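Local coordinates for surface presentation of antigens protein SpaS (Salmonella typhimurium, PDB 3C01) that takes part in the type III secretory pathway that presents surface determinants needed for Salmonella to enter mammalian cells, at residues 35-38 with 42-45; 22-25 with 31-34; 47-52 with 65-70. All blocks are in the same frame, centred on the assembly; numbering follows the deposited sequence.

Contact 1 (35-38 with 42-45). With CYS (cysteine), chain J.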
ATOM      1  N   TYR B  35       5.676  10.212   4.237  1.00 12.74           N
ATOM      2  CA  TYR B  35       6.012   9.457   5.430  1.00 13.36           C
ATOM      3  C   TYR B  35       6.572   8.031   5.106  1.00 13.47           C
ATOM      4  O   TYR B  35       7.521   7.600   5.704  1.00 12.48           O
ATOM      5  CB  TYR B  35       4.815   9.427   6.405  1.00 13.12           C
ATOM      6  CG  TYR B  35       5.218   8.848   7.726  1.00 13.02           C
ATOM      7  CD1 TYR B  35       5.811   9.644   8.702  1.00 13.08           C
ATOM      8  CD2 TYR B  35       5.027   7.508   8.005  1.00 12.49           C
ATOM      9  CE1 TYR B  35       6.214   9.120   9.921  1.00 12.76           C
ATOM     10  CE2 TYR B  35       5.434   6.974   9.220  1.00 14.57           C
ATOM     11  CZ  TYR B  35       6.048   7.789  10.162  1.00 13.08           C
ATOM     12  OH  TYR B  35       6.459   7.263  11.343  1.00 12.33           O
ATOM     13  N   ALA B  36       5.978   7.319   4.151  1.00 14.17           N
ATOM     14  CA  ALA B  36       6.495   6.044   3.703  1.00 15.17           C
ATOM     15  C   ALA B  36       7.966   6.150   3.169  1.00 16.51           C
ATOM     16  O   ALA B  36       8.817   5.278   3.448  1.00 15.27           O
ATOM     17  CB  ALA B  36       5.628   5.545   2.661  1.00 14.58           C
ATOM     18  N   GLU B  37       8.238   7.227   2.421  1.00 17.21           N
ATOM     19  CA  GLU B  37       9.570   7.497   1.926  1.00 18.69           C
ATOM     20  C   GLU B  37      10.515   7.682   3.085  1.00 18.22           C
ATOM     21  O   GLU B  37      11.527   7.038   3.135  1.00 19.28           O
ATOM     22  CB  GLU B  37       9.599   8.697   0.937  1.00 19.10           C
ATOM     23  CG  GLU B  37       9.222   8.260  -0.530  1.00 22.20           C
ATOM     24  CD  GLU B  37       8.709   9.396  -1.523  1.00 24.35           C
ATOM     25  OE1 GLU B  37       8.247   9.012  -2.656  1.00 29.12           O
ATOM     26  OE2 GLU B  37       8.748  10.627  -1.202  1.00 30.13           O
ATOM     27  N   LYS B  38      10.170   8.537   4.030  1.00 18.41           N
ATOM     28  CA  LYS B  38      10.968   8.758   5.237  1.00 18.15           C
ATOM     29  C   LYS B  38      11.261   7.476   6.020  1.00 17.37           C
ATOM     30  O   LYS B  38      12.328   7.271   6.560  1.00 18.17           O
ATOM     31  CB  LYS B  38      10.215   9.732   6.138  1.00 17.83           C
ATOM     32  CG  LYS B  38      10.957  10.206   7.370  1.00 18.68           C
ATOM     33  CD  LYS B  38       9.990  10.948   8.285  1.00 20.57           C
ATOM     34  CE  LYS B  38      10.563  11.330   9.662  1.00 22.63           C
ATOM     35  NZ  LYS B  38       9.481  10.987  10.710  1.00 24.12           N
ATOM     36  N   PRO B  42       8.107   0.961   0.661  1.00 17.47           N
ATOM     37  CA  PRO B  42       8.076   1.231  -0.809  1.00 17.53           C
ATOM     38  C   PRO B  42       6.800   1.798  -1.356  1.00 17.57           C
ATOM     39  O   PRO B  42       5.721   1.369  -0.944  1.00 18.77           O
ATOM     40  CB  PRO B  42       8.322  -0.136  -1.450  1.00 18.20           C
ATOM     41  CG  PRO B  42       8.453  -1.135  -0.299  1.00 17.31           C
ATOM     42  CD  PRO B  42       8.481  -0.425   0.991  1.00 16.56           C
ATOM     43  N   VAL B  43       6.939   2.727  -2.303  1.00 17.46           N
ATOM     44  CA  VAL B  43       5.841   3.427  -2.941  1.00 17.14           C
ATOM     45  C   VAL B  43       5.805   3.059  -4.412  1.00 17.83           C
ATOM     46  O   VAL B  43       6.772   3.252  -5.117  1.00 19.09           O
ATOM     47  CB  VAL B  43       5.986   4.958  -2.781  1.00 16.85           C
ATOM     48  CG1 VAL B  43       4.802   5.708  -3.462  1.00 14.09           C
ATOM     49  CG2 VAL B  43       6.073   5.346  -1.292  1.00 14.49           C
ATOM     50  N   ILE B  44       4.688   2.523  -4.882  1.00 18.70           N
ATOM     51  CA  ILE B  44       4.560   2.089  -6.263  1.00 19.05           C
ATOM     52  C   ILE B  44       3.567   2.960  -6.947  1.00 19.05           C
ATOM     53  O   ILE B  44       2.426   2.972  -6.569  1.00 19.71           O
ATOM     54  CB  ILE B  44       4.103   0.644  -6.308  1.00 19.12           C
ATOM     55  CG1 ILE B  44       5.167  -0.213  -5.610  1.00 21.03           C
ATOM     56  CG2 ILE B  44       3.964   0.169  -7.734  1.00 17.92           C
ATOM     57  CD1 ILE B  44       4.795  -1.667  -5.569  1.00 21.85           C
ATOM     58  N   VAL B  45       3.989   3.716  -7.944  1.00 19.73           N
ATOM     59  CA  VAL B  45       3.080   4.651  -8.565  1.00 20.18           C
ATOM     60  C   VAL B  45       2.413   3.938  -9.733  1.00 20.82           C
ATOM     61  O   VAL B  45       2.966   3.849 -10.839  1.00 20.08           O
ATOM     62  CB  VAL B  45       3.741   5.993  -8.972  1.00 20.21           C
ATOM     63  CG1 VAL B  45       2.625   6.985  -9.384  1.00 20.75           C
ATOM     64  CG2 VAL B  45       4.561   6.592  -7.815  1.00 17.17           C
TER
HETATM   65  N   CYS J  61       6.581   1.339 -10.560  1.00 87.15           N
HETATM   66  CA  CYS J  61       7.738   1.958  -9.877  1.00 86.66           C
HETATM   67  C   CYS J  61       7.228   3.015  -8.953  1.00 86.97           C
HETATM   68  O   CYS J  61       6.126   3.526  -9.156  1.00 87.07           O
HETATM   69  CB  CYS J  61       8.667   2.605 -10.893  1.00 86.87           C
HETATM   70  SG  CYS J  61       7.827   3.725 -11.969  1.00 84.78           S
HETATM   71  OXT CYS J  61       7.924   3.384  -8.018  1.00 87.25           O

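Contact 2 (22-25 with 31-34)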
ATOM      1  N   VAL B  22      -3.996   1.448   4.621  1.00 11.92           N
ATOM      2  CA  VAL B  22      -3.972   2.897   4.555  1.00 10.74           C
ATOM      3  C   VAL B  22      -4.915   3.301   3.443  1.00 10.47           C
ATOM      4  O   VAL B  22      -4.936   2.656   2.397  1.00  9.25           O
ATOM      5  CB  VAL B  22      -2.587   3.383   4.199  1.00 10.77           C
ATOM      6  CG1 VAL B  22      -2.579   4.902   3.966  1.00 10.12           C
ATOM      7  CG2 VAL B  22      -1.603   2.950   5.275  1.00 10.33           C
ATOM      8  N   TYR B  23      -5.698   4.363   3.664  1.00 10.36           N
ATOM      9  CA  TYR B  23      -6.608   4.848   2.627  1.00 10.52           C
ATOM     10  C   TYR B  23      -6.793   6.365   2.770  1.00 10.50           C
ATOM     11  O   TYR B  23      -7.436   6.821   3.720  1.00 10.88           O
ATOM     12  CB  TYR B  23      -7.923   4.120   2.804  1.00 10.31           C
ATOM     13  CG  TYR B  23      -8.958   4.313   1.726  1.00  9.71           C
ATOM     14  CD1 TYR B  23      -9.087   3.377   0.702  1.00  8.31           C
ATOM     15  CD2 TYR B  23      -9.853   5.367   1.776  1.00  8.45           C
ATOM     16  CE1 TYR B  23     -10.039   3.497  -0.272  1.00  8.23           C
ATOM     17  CE2 TYR B  23     -10.824   5.520   0.785  1.00  8.43           C
ATOM     18  CZ  TYR B  23     -10.912   4.571  -0.228  1.00  9.54           C
ATOM     19  OH  TYR B  23     -11.878   4.647  -1.201  1.00  9.49           O
ATOM     20  N   GLU B  24      -6.225   7.135   1.846  1.00  9.37           N
ATOM     21  CA  GLU B  24      -6.213   8.580   1.967  1.00  9.51           C
ATOM     22  C   GLU B  24      -6.183   9.240   0.608  1.00  9.31           C
ATOM     23  O   GLU B  24      -5.675   8.680  -0.351  1.00 10.62           O
ATOM     24  CB  GLU B  24      -4.998   9.072   2.760  1.00  9.42           C
ATOM     25  CG  GLU B  24      -4.797   8.481   4.170  1.00 12.01           C
ATOM     26  CD  GLU B  24      -5.901   8.845   5.165  1.00 18.61           C
ATOM     27  OE1 GLU B  24      -5.950   8.196   6.268  1.00 21.77           O
ATOM     28  OE2 GLU B  24      -6.730   9.756   4.845  1.00 20.75           O
ATOM     29  N   THR B  25      -6.689  10.460   0.527  1.00  9.20           N
ATOM     30  CA  THR B  25      -6.651  11.182  -0.716  1.00  8.88           C
ATOM     31  C   THR B  25      -6.049  12.566  -0.513  1.00  8.35           C
ATOM     32  O   THR B  25      -5.845  13.020   0.619  1.00  7.15           O
ATOM     33  CB  THR B  25      -8.076  11.335  -1.255  1.00  9.20           C
ATOM     34  OG1 THR B  25      -8.752  12.291  -0.458  1.00 12.25           O
ATOM     35  CG2 THR B  25      -8.851  10.044  -1.165  1.00  8.62           C
ATOM     36  N   ALA B  31       0.947  13.356   2.250  1.00 11.09           N
ATOM     37  CA  ALA B  31       1.669  13.176   3.504  1.00 11.26           C
ATOM     38  C   ALA B  31       2.013  11.702   3.737  1.00 11.77           C
ATOM     39  O   ALA B  31       3.076  11.379   4.257  1.00 13.42           O
ATOM     40  CB  ALA B  31       0.899  13.779   4.682  1.00  8.33           C
ATOM     41  N   VAL B  32       1.135  10.808   3.307  1.00 12.49           N
ATOM     42  CA  VAL B  32       1.386   9.371   3.396  1.00 12.43           C
ATOM     43  C   VAL B  32       2.596   8.979   2.600  1.00 12.97           C
ATOM     44  O   VAL B  32       3.431   8.268   3.100  1.00 13.52           O
ATOM     45  CB  VAL B  32       0.149   8.530   2.924  1.00 12.64           C
ATOM     46  CG1 VAL B  32       0.519   7.082   2.734  1.00 10.34           C
ATOM     47  CG2 VAL B  32      -0.992   8.639   3.952  1.00  9.81           C
ATOM     48  N   ARG B  33       2.681   9.459   1.365  1.00 14.03           N
ATOM     49  CA  ARG B  33       3.854   9.271   0.496  1.00 14.50           C
ATOM     50  C   ARG B  33       5.111   9.780   1.153  1.00 14.59           C
ATOM     51  O   ARG B  33       6.130   9.103   1.152  1.00 15.88           O
ATOM     52  CB  ARG B  33       3.683  10.090  -0.770  1.00 15.69           C
ATOM     53  CG  ARG B  33       3.920   9.364  -2.030  1.00 20.14           C
ATOM     54  CD  ARG B  33       5.177   9.771  -2.810  1.00 24.93           C
ATOM     55  NE  ARG B  33       4.809   9.921  -4.215  1.00 26.05           N
ATOM     56  CZ  ARG B  33       5.571   9.646  -5.270  1.00 28.19           C
ATOM     57  NH1 ARG B  33       6.803   9.186  -5.170  1.00 30.15           N
ATOM     58  NH2 ARG B  33       5.076   9.844  -6.469  1.00 30.54           N
ATOM     59  N   ALA B  34       5.067  11.004   1.674  1.00 13.81           N
ATOM     60  CA  ALA B  34       6.283  11.582   2.271  1.00 13.33           C
ATOM     61  C   ALA B  34       6.659  10.687   3.474  1.00 13.09           C
ATOM     62  O   ALA B  34       7.814  10.373   3.667  1.00 12.82           O
ATOM     63  CB  ALA B  34       6.075  13.047   2.676  1.00 11.09           C
TER

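Contact 3 (47-52 with 65-70)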
ATOM      1  N   ILE B  47      -1.157   3.999 -11.434  1.00 20.52           N
ATOM      2  CA  ILE B  47      -2.352   4.788 -11.534  1.00 20.62           C
ATOM      3  C   ILE B  47      -3.612   3.926 -11.650  1.00 20.93           C
ATOM      4  O   ILE B  47      -4.542   4.098 -10.860  1.00 21.17           O
ATOM      5  CB  ILE B  47      -2.177   5.805 -12.680  1.00 20.85           C
ATOM      6  CG1 ILE B  47      -1.124   6.850 -12.243  1.00 21.19           C
ATOM      7  CG2 ILE B  47      -3.478   6.465 -13.066  1.00 19.59           C
ATOM      8  CD1 ILE B  47      -0.849   7.892 -13.275  1.00 20.91           C
ATOM      9  N   LYS B  48      -3.653   2.971 -12.578  1.00 20.96           N
ATOM     10  CA  LYS B  48      -4.880   2.192 -12.743  1.00 21.40           C
ATOM     11  C   LYS B  48      -5.220   1.439 -11.491  1.00 21.10           C
ATOM     12  O   LYS B  48      -6.369   1.420 -11.077  1.00 20.31           O
ATOM     13  CB  LYS B  48      -4.835   1.231 -13.919  1.00 21.38           C
ATOM     14  CG  LYS B  48      -5.198   1.926 -15.202  1.00 22.96           C
ATOM     15  CD  LYS B  48      -5.038   1.045 -16.445  1.00 23.92           C
ATOM     16  CE  LYS B  48      -4.631   1.888 -17.690  1.00 24.61           C
ATOM     17  NZ  LYS B  48      -4.944   1.160 -18.971  1.00 24.11           N
ATOM     18  N   LEU B  49      -4.214   0.838 -10.877  1.00 21.58           N
ATOM     19  CA  LEU B  49      -4.438   0.070  -9.642  1.00 21.41           C
ATOM     20  C   LEU B  49      -4.865   0.957  -8.462  1.00 20.81           C
ATOM     21  O   LEU B  49      -5.811   0.632  -7.752  1.00 20.66           O
ATOM     22  CB  LEU B  49      -3.197  -0.772  -9.310  1.00 21.65           C
ATOM     23  CG  LEU B  49      -3.389  -1.716  -8.127  1.00 22.19           C
ATOM     24  CD1 LEU B  49      -4.536  -2.664  -8.368  1.00 20.34           C
ATOM     25  CD2 LEU B  49      -2.085  -2.477  -7.855  1.00 23.46           C
ATOM     26  N   ALA B  50      -4.199   2.088  -8.278  1.00 20.70           N
ATOM     27  CA  ALA B  50      -4.587   3.049  -7.221  1.00 20.36           C
ATOM     28  C   ALA B  50      -6.037   3.424  -7.388  1.00 20.14           C
ATOM     29  O   ALA B  50      -6.814   3.446  -6.431  1.00 19.03           O
ATOM     30  CB  ALA B  50      -3.725   4.319  -7.266  1.00 19.04           C
ATOM     31  N   ARG B  51      -6.388   3.733  -8.621  1.00 20.73           N
ATOM     32  CA  ARG B  51      -7.710   4.232  -8.920  1.00 21.63           C
ATOM     33  C   ARG B  51      -8.795   3.192  -8.657  1.00 21.05           C
ATOM     34  O   ARG B  51      -9.862   3.504  -8.148  1.00 21.04           O
ATOM     35  CB  ARG B  51      -7.760   4.694 -10.362  1.00 22.65           C
ATOM     36  CG  ARG B  51      -8.480   5.990 -10.539  1.00 28.00           C
ATOM     37  CD  ARG B  51      -7.789   6.947 -11.511  1.00 35.53           C
ATOM     38  NE  ARG B  51      -7.386   8.213 -10.872  1.00 39.78           N
ATOM     39  CZ  ARG B  51      -8.219   9.093 -10.279  1.00 41.26           C
ATOM     40  NH1 ARG B  51      -9.546   8.863 -10.175  1.00 41.96           N
ATOM     41  NH2 ARG B  51      -7.718  10.214  -9.761  1.00 39.72           N
ATOM     42  N   SER B  52      -8.525   1.946  -8.980  1.00 20.35           N
ATOM     43  CA  SER B  52      -9.556   0.984  -8.861  1.00 20.15           C
ATOM     44  C   SER B  52      -9.678   0.450  -7.420  1.00 20.01           C
ATOM     45  O   SER B  52     -10.804   0.207  -6.967  1.00 20.32           O
ATOM     46  CB  SER B  52      -9.427  -0.107  -9.943  1.00 20.47           C
ATOM     47  OG  SER B  52      -8.261  -0.869  -9.797  1.00 22.57           O
ATOM     48  N   LEU B  65     -11.759 -10.555  -4.391  1.00 25.78           N
ATOM     49  CA  LEU B  65     -11.356 -11.458  -5.458  1.00 26.45           C
ATOM     50  C   LEU B  65     -11.194 -10.737  -6.807  1.00 27.12           C
ATOM     51  O   LEU B  65     -10.421 -11.140  -7.651  1.00 27.75           O
ATOM     52  CB  LEU B  65     -12.352 -12.626  -5.577  1.00 26.58           C
ATOM     53  CG  LEU B  65     -12.343 -13.693  -4.458  1.00 27.16           C
ATOM     54  CD1 LEU B  65     -12.097 -13.060  -3.055  1.00 29.02           C
ATOM     55  CD2 LEU B  65     -13.657 -14.508  -4.479  1.00 25.97           C
ATOM     56  N   GLU B  66     -11.933  -9.666  -6.999  1.00 27.83           N
ATOM     57  CA  GLU B  66     -11.794  -8.803  -8.167  1.00 27.85           C
ATOM     58  C   GLU B  66     -10.340  -8.377  -8.381  1.00 27.58           C
ATOM     59  O   GLU B  66      -9.808  -8.495  -9.472  1.00 27.68           O
ATOM     60  CB  GLU B  66     -12.635  -7.570  -7.878  1.00 28.59           C
ATOM     61  CG  GLU B  66     -12.955  -6.574  -8.984  1.00 29.19           C
ATOM     62  CD  GLU B  66     -13.975  -5.507  -8.448  1.00 30.82           C
ATOM     63  OE1 GLU B  66     -13.814  -5.068  -7.260  1.00 34.12           O
ATOM     64  OE2 GLU B  66     -14.936  -5.138  -9.186  1.00 31.27           O
ATOM     65  N   GLU B  67      -9.695  -7.891  -7.325  1.00 26.99           N
ATOM     66  CA  GLU B  67      -8.375  -7.294  -7.450  1.00 26.54           C
ATOM     67  C   GLU B  67      -7.244  -8.094  -6.859  1.00 25.54           C
ATOM     68  O   GLU B  67      -6.084  -7.680  -6.959  1.00 24.79           O
ATOM     69  CB  GLU B  67      -8.361  -5.915  -6.794  1.00 27.35           C
ATOM     70  CG  GLU B  67      -8.110  -4.748  -7.768  1.00 29.15           C
ATOM     71  CD  GLU B  67      -9.296  -3.843  -7.916  1.00 32.34           C
ATOM     72  OE1 GLU B  67     -10.372  -4.122  -7.327  1.00 35.68           O
ATOM     73  OE2 GLU B  67      -9.156  -2.836  -8.638  1.00 35.96           O
ATOM     74  N   ILE B  68      -7.569  -9.227  -6.255  1.00 25.01           N
ATOM     75  CA  ILE B  68      -6.586 -10.006  -5.522  1.00 25.28           C
ATOM     76  C   ILE B  68      -5.410 -10.429  -6.401  1.00 25.90           C
ATOM     77  O   ILE B  68      -4.258 -10.334  -5.964  1.00 26.36           O
ATOM     78  CB  ILE B  68      -7.235 -11.267  -4.820  1.00 24.96           C
ATOM     79  CG1 ILE B  68      -6.236 -11.971  -3.895  1.00 24.55           C
ATOM     80  CG2 ILE B  68      -7.740 -12.276  -5.813  1.00 21.58           C
ATOM     81  CD1 ILE B  68      -5.661 -11.109  -2.790  1.00 22.52           C
ATOM     82  N   ASP B  69      -5.682 -10.897  -7.623  1.00 26.00           N
ATOM     83  CA  ASP B  69      -4.600 -11.421  -8.460  1.00 26.52           C
ATOM     84  C   ASP B  69      -3.615 -10.336  -8.866  1.00 26.48           C
ATOM     85  O   ASP B  69      -2.397 -10.569  -8.913  1.00 26.41           O
ATOM     86  CB  ASP B  69      -5.138 -12.148  -9.704  1.00 26.85           C
ATOM     87  CG  ASP B  69      -5.980 -13.383  -9.345  1.00 29.93           C
ATOM     88  OD1 ASP B  69      -5.678 -14.052  -8.322  1.00 33.32           O
ATOM     89  OD2 ASP B  69      -6.955 -13.690 -10.082  1.00 32.74           O
ATOM     90  N   GLU B  70      -4.137  -9.151  -9.156  1.00 26.26           N
ATOM     91  CA  GLU B  70      -3.275  -8.024  -9.494  1.00 26.38           C
ATOM     92  C   GLU B  70      -2.416  -7.603  -8.295  1.00 26.06           C
ATOM     93  O   GLU B  70      -1.229  -7.414  -8.432  1.00 25.08           O
ATOM     94  CB  GLU B  70      -4.124  -6.876  -9.953  1.00 26.06           C
ATOM     95  CG  GLU B  70      -3.374  -5.793 -10.627  1.00 26.90           C
ATOM     96  CD  GLU B  70      -4.294  -4.849 -11.397  1.00 27.81           C
ATOM     97  OE1 GLU B  70      -3.749  -4.003 -12.149  1.00 29.24           O
ATOM     98  OE2 GLU B  70      -5.555  -4.956 -11.254  1.00 30.00           O
TER

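Contact 1 (35-38 with 42-45)
Ala-36 CB and Val-43 CG2, 4.0 Å apart, are the one methyl pair carrying this contact, on a strand whose backbone also holds a bound cysteine molecule. Val-43 turns CG1 anti to its own N (chi1 -180°), which leaves CG2 beside that N as the branch meeting the helix. CG1 lies instead on Arg-33, one turn back along helix 26-39. Glu-37 adds a looser touch: its CG comes within 4.4 Å of Val-43 CG2, while its OE1 forms a salt bridge with Arg-33. The hydrocarbon part of Glu-37 thus borders the apolar patch and its charge is met by the arginine. Past Val-43 the strand offers Val-45 N to the O of the bound cysteine, nearly straight at 162°; the 2.5 Å modelled between Val-45 N and cysteine O is too short to be taken literally. Ile-44 turns to the other side and packs on Leu-74 of helix 65-84. Residues 43-45 also pair in parallel with a strand of a separate chain, extending the sheet. The helix laid on the strand that follows it is consistent with the second half of a beta-alpha-beta crossover.

Contact 2 (22-25 with 31-34)
In the beta-alpha unit formed by strand 19-25 and helix 26-39, Val-22 and Glu-24 present the strand face on which Val-32 of the helix rests. The two strand residues alternate with Tyr-23, so their CB atoms both point to the helix while the tyrosine faces the other way, where its ring meets that of Phe-54, the planes about 15° apart. Val-22 and Val-32 reach toward each other tip to tip. Val-22 CG1, swung anti to its backbone N (chi1 173°), lies 4.0 Å from Val-32 CG1 and 4.1 Å from Val-32 CG2, so that one methyl of the strand faces both methyls of the helix. Glu-24 meets the same valine differently, its side chain crossing that of Val-32 at about a right angle with CG 3.8 Å from Val-32 CG2. The glutamate then bends at its second torsion (chi2 -65°), which carries the carboxylate away from the valine. Thr-5 of the neighbouring strand 4-9 touches Val-22, Glu-24 and Val-32, and apolar side chains of a separate chain pack on the same three residues, so the helix-strand interface is completed by another polypeptide. A long, weak ion pair joins Glu-24 OE1 to Arg-59. No hydrogen bond or salt bridge spans the two segments. The touching atoms are all carbon, which is consistent with plain hydrophobic packing, and Glu-24 appears to contribute to it chiefly as an aliphatic stem, its carboxylate turned away from Val-32.

Contact 3 (47-52 with 65-70)
The carboxylate of Glu-67 is gripped at both oxygens by hydroxyls of helix 47-56: Ser-52 OG donates to OE2, and Thr-56 OG1 is hydrogen-bonded to OE1. The modelled distance from Ser-52 OG to Glu-67 OE2, 2.5 Å, is doubtfully short at this resolution. With chi1 at 65°, Ser-52 sets OG between its backbone N and carbonyl carbon, on the side facing Glu-67. Thr-56 OG1 is also hydrogen-bonded to Ser-52 O, which links the two hydroxyl residues beside the acid. If both bonds to the carboxylate hold, they would limit its rotation and ease its burial. One turn before Ser-52, Leu-49 CD1 lies over the flat face of the Glu-70 carboxylate, 3.7 Å from Glu-70 CD, as the two side chains slide past each other in opposite directions. The apolar contacts of Leu-49 CD1 are with Glu-70 CG, at 4.0 Å, and Glu-67 CG, at 4.2 Å. The segment axes come no closer than 11.7 Å, and the two glutamates and Leu-49 span the separation. Leu-49 and Ser-52, three residues apart, are matched by Glu-70 and Glu-67 in reverse order. Running at 153° to each other, the segments form a nearly antiparallel helix pair, joined by the chain between them, in the C-terminal part of this type III secretion exporter.

From the N terminus the three contacts close in series, and none encloses or crosses another. Contact 2 comes first, folding helix 26-39 back on strand 19-25, the first turns of that helix being all that separates the two segments. Contact 1 follows on the same helix, closing the turn from its C-terminal end to strand 43-45. Arg-33, next to Val-32 on the helix, reaches this strand and so links the two neighbourhoods. Strand 43-45 passes almost at once into helix 47-56, where contact 3 closes the longest of the three loops by bringing in helix 65-84. Contacts 1 and 3 lie on opposite sides of the chain's centre, their own centres about 18 Å apart.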